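Local coordinates for protein AvrA (Salmonella typhimurium, PDB 6BE0) that probably transfers acetyl groups from acetyl-CoA to serine and threonine residues of target proteins, as a YopJ-family effector that binds inositol hexakisphosphate, at residues Lys136-Ser148 and Asp169-Arg181. Sequence-based numbering, arbitrary orientation.
With COA (coenzyme A), chain C.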
loop_
_atom_site.group_PDB
_atom_site.type_symbol
_atom_site.label_atom_id
_atom_site.label_comp_id
_atom_site.label_asym_id
_atom_site.label_seq_id
_atom_site.Cartn_x
_atom_site.Cartn_y
_atom_site.Cartn_z
ATOM N N LYS A 136 -14.580 18.422 -6.433
ATOM C CA LYS A 136 -13.322 18.068 -7.075
ATOM C C LYS A 136 -12.880 16.642 -6.738
ATOM O O LYS A 136 -13.188 16.122 -5.666
ATOM C CB LYS A 136 -12.247 19.079 -6.665
ATOM C CG LYS A 136 -12.817 20.476 -6.410
ATOM C CD LYS A 136 -11.800 21.585 -6.645
ATOM C CE LYS A 136 -12.319 22.927 -6.147
ATOM N NZ LYS A 136 -13.644 23.283 -6.734
ATOM N N THR A 137 -12.161 16.022 -7.671
ATOM C CA THR A 137 -11.728 14.632 -7.541
ATOM C C THR A 137 -10.256 14.547 -7.147
ATOM O O THR A 137 -9.395 15.146 -7.794
ATOM C CB THR A 137 -11.948 13.860 -8.861
ATOM O OG1 THR A 137 -13.349 13.811 -9.158
ATOM C CG2 THR A 137 -11.407 12.434 -8.772
ATOM N N SER A 138 -9.979 13.792 -6.086
ATOM C CA SER A 138 -8.615 13.594 -5.604
ATOM C C SER A 138 -8.147 12.165 -5.856
ATOM O O SER A 138 -8.829 11.203 -5.504
ATOM C CB SER A 138 -8.517 13.919 -4.112
ATOM O OG SER A 138 -7.213 13.664 -3.618
ATOM N N VAL A 139 -6.976 12.042 -6.470
ATOM C CA VAL A 139 -6.376 10.746 -6.757
ATOM C C VAL A 139 -4.942 10.739 -6.247
ATOM O O VAL A 139 -4.114 11.517 -6.715
ATOM C CB VAL A 139 -6.397 10.434 -8.269
ATOM C CG1 VAL A 139 -5.798 9.062 -8.550
ATOM C CG2 VAL A 139 -7.818 10.516 -8.805
ATOM N N ILE A 140 -4.652 9.866 -5.287
ATOM C CA ILE A 140 -3.315 9.787 -4.710
ATOM C C ILE A 140 -2.732 8.389 -4.853
ATOM O O ILE A 140 -3.277 7.419 -4.327
ATOM C CB ILE A 140 -3.316 10.191 -3.224
ATOM C CG1 ILE A 140 -3.866 11.613 -3.075
ATOM C CG2 ILE A 140 -1.901 10.102 -2.648
ATOM C CD1 ILE A 140 -4.009 12.086 -1.641
ATOM N N LEU A 141 -1.614 8.305 -5.567
ATOM C CA LEU A 141 -0.896 7.053 -5.759
ATOM C C LEU A 141 0.153 6.887 -4.668
ATOM O O LEU A 141 1.041 7.726 -4.524
ATOM C CB LEU A 141 -0.239 7.023 -7.143
ATOM C CG LEU A 141 0.678 5.838 -7.465
ATOM C CD1 LEU A 141 -0.098 4.536 -7.524
ATOM C CD2 LEU A 141 1.411 6.087 -8.775
ATOM N N PHE A 142 0.044 5.810 -3.898
ATOM C CA PHE A 142 1.002 5.531 -2.835
ATOM C C PHE A 142 1.994 4.461 -3.267
ATOM O O PHE A 142 1.604 3.356 -3.646
ATOM C CB PHE A 142 0.283 5.095 -1.558
ATOM C CG PHE A 142 -0.554 6.176 -0.935
ATOM C CD1 PHE A 142 -1.881 6.340 -1.296
ATOM C CD2 PHE A 142 -0.013 7.029 0.009
ATOM C CE1 PHE A 142 -2.651 7.334 -0.725
ATOM C CE2 PHE A 142 -0.781 8.025 0.584
ATOM C CZ PHE A 142 -2.098 8.176 0.216
ATOM N N GLU A 143 3.275 4.810 -3.215
ATOM C CA GLU A 143 4.353 3.869 -3.480
ATOM C C GLU A 143 4.962 3.427 -2.152
ATOM O O GLU A 143 5.529 4.251 -1.434
ATOM C CB GLU A 143 5.419 4.506 -4.372
ATOM C CG GLU A 143 4.967 4.767 -5.803
ATOM C CD GLU A 143 4.736 3.491 -6.595
ATOM O OE1 GLU A 143 5.141 2.408 -6.124
ATOM O OE2 GLU A 143 4.149 3.573 -7.695
ATOM N N PRO A 144 4.829 2.133 -1.804
ATOM C CA PRO A 144 5.397 1.685 -0.529
ATOM C C PRO A 144 6.917 1.843 -0.456
ATOM O O PRO A 144 7.450 2.088 0.625
ATOM C CB PRO A 144 5.002 0.205 -0.468
ATOM C CG PRO A 144 3.809 0.094 -1.347
ATOM C CD PRO A 144 4.042 1.070 -2.455
ATOM N N ALA A 145 7.597 1.700 -1.591
ATOM C CA ALA A 145 9.053 1.803 -1.633
ATOM C C ALA A 145 9.491 3.237 -1.915
ATOM O O ALA A 145 8.681 4.162 -1.872
ATOM C CB ALA A 145 9.618 0.857 -2.685
ATOM N N ALA A 146 10.778 3.412 -2.206
ATOM C CA ALA A 146 11.340 4.731 -2.480
ATOM C C ALA A 146 11.120 5.123 -3.939
ATOM O O ALA A 146 10.738 4.288 -4.761
ATOM C CB ALA A 146 12.820 4.748 -2.141
ATOM N N CYS A 147 11.362 6.394 -4.253
ATOM C CA CYS A 147 11.152 6.916 -5.601
ATOM C C CYS A 147 12.296 7.824 -6.047
ATOM O O CYS A 147 12.136 8.621 -6.969
ATOM C CB CYS A 147 9.836 7.693 -5.673
ATOM S SG CYS A 147 8.415 6.819 -5.000
ATOM N N SER A 148 13.447 7.707 -5.392
ATOM C CA SER A 148 14.578 8.590 -5.668
ATOM C C SER A 148 15.076 8.484 -7.109
ATOM O O SER A 148 15.487 9.481 -7.701
ATOM C CB SER A 148 15.728 8.286 -4.707
ATOM O OG SER A 148 16.029 6.902 -4.694
ATOM N N ASP A 169 -11.893 19.102 -12.846
ATOM C CA ASP A 169 -11.468 19.336 -11.469
ATOM C C ASP A 169 -10.893 18.077 -10.820
ATOM O O ASP A 169 -11.258 17.720 -9.699
ATOM C CB ASP A 169 -12.642 19.866 -10.645
ATOM C CG ASP A 169 -13.141 21.209 -11.145
ATOM O OD1 ASP A 169 -12.464 22.227 -10.888
ATOM O OD2 ASP A 169 -14.209 21.248 -11.792
ATOM N N CYS A 170 -9.994 17.412 -11.542
ATOM C CA CYS A 170 -9.353 16.190 -11.069
ATOM C C CYS A 170 -7.887 16.459 -10.746
ATOM O O CYS A 170 -7.131 16.919 -11.604
ATOM C CB CYS A 170 -9.477 15.086 -12.122
ATOM S SG CYS A 170 -8.816 13.487 -11.620
ATOM N N TYR A 171 -7.493 16.172 -9.508
ATOM C CA TYR A 171 -6.145 16.469 -9.034
ATOM C C TYR A 171 -5.407 15.198 -8.625
ATOM O O TYR A 171 -5.943 14.365 -7.892
ATOM C CB TYR A 171 -6.208 17.449 -7.860
ATOM C CG TYR A 171 -6.893 18.749 -8.209
ATOM C CD1 TYR A 171 -8.263 18.898 -8.047
ATOM C CD2 TYR A 171 -6.173 19.824 -8.708
ATOM C CE1 TYR A 171 -8.894 20.084 -8.369
ATOM C CE2 TYR A 171 -6.796 21.013 -9.034
ATOM C CZ TYR A 171 -8.156 21.138 -8.862
ATOM O OH TYR A 171 -8.785 22.321 -9.183
ATOM N N PHE A 172 -4.172 15.066 -9.105
ATOM C CA PHE A 172 -3.375 13.865 -8.885
ATOM C C PHE A 172 -2.093 14.158 -8.109
ATOM O O PHE A 172 -1.473 15.210 -8.272
ATOM C CB PHE A 172 -3.028 13.207 -10.221
ATOM C CG PHE A 172 -2.021 12.096 -10.107
ATOM C CD1 PHE A 172 -0.682 12.328 -10.371
ATOM C CD2 PHE A 172 -2.413 10.822 -9.726
ATOM C CE1 PHE A 172 0.246 11.310 -10.264
ATOM C CE2 PHE A 172 -1.489 9.801 -9.617
ATOM C CZ PHE A 172 -0.157 10.046 -9.886
ATOM N N ALA A 173 -1.704 13.207 -7.264
ATOM C CA ALA A 173 -0.465 13.300 -6.507
ATOM C C ALA A 173 0.109 11.910 -6.266
ATOM O O ALA A 173 -0.631 10.943 -6.105
ATOM C CB ALA A 173 -0.700 14.014 -5.185
ATOM N N MET A 174 1.433 11.819 -6.255
ATOM C CA MET A 174 2.121 10.567 -5.976
ATOM C C MET A 174 2.902 10.716 -4.678
ATOM O O MET A 174 3.591 11.715 -4.475
ATOM C CB MET A 174 3.040 10.192 -7.137
ATOM C CG MET A 174 3.881 8.952 -6.904
ATOM S SD MET A 174 4.770 8.477 -8.397
ATOM C CE MET A 174 6.319 7.912 -7.705
ATOM N N VAL A 175 2.778 9.728 -3.798
ATOM C CA VAL A 175 3.378 9.798 -2.470
ATOM C C VAL A 175 4.404 8.689 -2.259
ATOM O O VAL A 175 4.103 7.504 -2.403
ATOM C CB VAL A 175 2.303 9.711 -1.368
ATOM C CG1 VAL A 175 2.941 9.743 0.018
ATOM C CG2 VAL A 175 1.308 10.851 -1.516
ATOM N N GLU A 176 5.621 9.097 -1.916
ATOM C CA GLU A 176 6.684 8.171 -1.555
ATOM C C GLU A 176 6.583 7.844 -0.072
ATOM O O GLU A 176 6.473 8.748 0.755
ATOM C CB GLU A 176 8.052 8.775 -1.883
ATOM C CG GLU A 176 9.246 7.926 -1.467
ATOM C CD GLU A 176 10.551 8.696 -1.529
ATOM O OE1 GLU A 176 10.628 9.788 -0.924
ATOM O OE2 GLU A 176 11.498 8.212 -2.184
ATOM N N LEU A 177 6.617 6.557 0.260
ATOM C CA LEU A 177 6.548 6.121 1.652
ATOM C C LEU A 177 7.900 5.617 2.148
ATOM O O LEU A 177 8.297 5.903 3.279
ATOM C CB LEU A 177 5.485 5.031 1.818
ATOM C CG LEU A 177 4.036 5.439 1.526
ATOM C CD1 LEU A 177 3.094 4.277 1.809
ATOM C CD2 LEU A 177 3.620 6.665 2.330
ATOM N N ASP A 178 8.605 4.880 1.293
ATOM C CA ASP A 178 9.883 4.269 1.652
ATOM C C ASP A 178 9.764 3.483 2.954
ATOM O O ASP A 178 10.493 3.737 3.913
ATOM C CB ASP A 178 10.979 5.332 1.777
ATOM C CG ASP A 178 12.369 4.728 1.923
ATOM O OD1 ASP A 178 12.602 3.618 1.396
ATOM O OD2 ASP A 178 13.231 5.364 2.566
ATOM N N ILE A 179 8.825 2.541 2.983
ATOM C CA ILE A 179 8.663 1.643 4.121
ATOM C C ILE A 179 8.873 0.198 3.679
ATOM O O ILE A 179 9.086 -0.684 4.509
ATOM C CB ILE A 179 7.277 1.793 4.774
ATOM C CG1 ILE A 179 6.170 1.618 3.733
ATOM C CG2 ILE A 179 7.168 3.153 5.452
ATOM C CD1 ILE A 179 4.781 1.511 4.333
ATOM N N GLN A 180 8.805 -0.037 2.371
ATOM C CA GLN A 180 9.175 -1.331 1.810
ATOM C C GLN A 180 10.636 -1.299 1.390
ATOM O O GLN A 180 11.071 -0.381 0.694
ATOM C CB GLN A 180 8.297 -1.697 0.611
ATOM C CG GLN A 180 8.703 -3.010 -0.056
ATOM C CD GLN A 180 8.030 -3.228 -1.392
ATOM O OE1 GLN A 180 6.948 -2.705 -1.648
ATOM N NE2 GLN A 180 8.677 -4.003 -2.258
ATOM N N ARG A 181 11.381 -2.313 1.814
ATOM C CA ARG A 181 12.784 -2.456 1.444
ATOM C C ARG A 181 13.036 -3.848 0.874
ATOM O O ARG A 181 13.990 -4.053 0.125
ATOM C CB ARG A 181 13.690 -2.202 2.651
ATOM C CG ARG A 181 13.383 -0.917 3.407
ATOM C CD ARG A 181 13.737 0.313 2.595
ATOM N NE ARG A 181 13.351 1.555 3.263
ATOM C CZ ARG A 181 13.947 2.047 4.346
ATOM N NH1 ARG A 181 14.955 1.400 4.916
ATOM N NH2 ARG A 181 13.527 3.189 4.868
HETATM N N1A COA C . 14.150 -6.837 4.363
HETATM C C2A COA C . 14.006 -6.053 5.474
HETATM N N3A COA C . 14.712 -4.890 5.589
HETATM C C4A COA C . 15.571 -4.497 4.597
HETATM C C5A COA C . 15.717 -5.265 3.496
HETATM C C6A COA C . 14.994 -6.448 3.387
HETATM N N6A COA C . 14.707 -7.594 2.586
HETATM N N7A COA C . 16.616 -4.659 2.669
HETATM C C8A COA C . 17.023 -3.510 3.268
HETATM N N9A COA C . 16.386 -3.405 4.456
HETATM C C1B COA C . 16.496 -2.364 5.424
HETATM C C2B COA C . 17.176 -2.769 6.475
HETATM O O2B COA C . 16.270 -3.188 7.531
HETATM C C3B COA C . 18.042 -1.480 6.943
HETATM O O3B COA C . 17.222 -0.549 7.648
HETATM P P3B COA C . 17.553 -0.219 9.192
HETATM O O7A COA C . 17.206 -1.413 10.052
HETATM O O8A COA C . 19.020 0.101 9.340
HETATM O O9A COA C . 16.738 0.975 9.640
HETATM C C4B COA C . 18.481 -0.931 5.786
HETATM O O4B COA C . 17.335 -1.158 4.809
HETATM C C5B COA C . 19.742 -1.636 5.307
HETATM O O5B COA C . 20.060 -1.215 3.986
HETATM P P1A COA C . 21.353 -0.302 3.743
HETATM O O1A COA C . 21.660 0.515 4.990
HETATM O O2A COA C . 22.536 -1.193 3.405
HETATM O O3A COA C . 21.077 0.678 2.529
HETATM O O HOH W 1 12.974 1.488 -0.562
#
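Thr137 N hydrogen-bonds to Asp169 O, and Thr137 O in turn accepts a hydrogen bond from Tyr171 N at 2.8 Å. This alternation repeats through Val139 and Leu141 to Glu143, whose O takes Leu177 N, as expected of parallel strands; the axes of 136-143 and 170-176 run in nearly the same direction, 19° apart. Helix 151-164 connects them in a beta-alpha-beta unit at one edge of the mixed sheet, where 170-176 is the outermost strand.

Apolar contacts line both faces. On one, Ile140 CG2 meets Val175 CG2 at 3.5 Å and also lies over a face of the Phe142 ring, while Val175 CB approaches Phe142 CD2 at 3.8 Å. On the other, Val139 CG1 reaches the Phe172 ring in plane, at its edge, and Met174, bent at its last torsion, brings CE to 3.6 Å from Cys147 SG.

Polar bonds gather toward the C-terminal ends of the two strands: Glu176 extends with CG anti to its backbone N (chi1 176°), and OE2 accepts Cys147 N at 2.8 Å on its anti side; OE1 is held by Ser225 N. Pro144 O receives Ile179 N at 2.8 Å nearly head-on and Gln180 N at 3.1 Å from above the carbonyl plane.

Asp178 OD1 forms a salt bridge to Arg181 NE (2.9 Å), and Arg181 NH1 bonds weakly to O4B of coenzyme A. The doubly gripped Pro144 carbonyl and the Asp178 carboxylate thus link the sheet's end to the cofactor pocket.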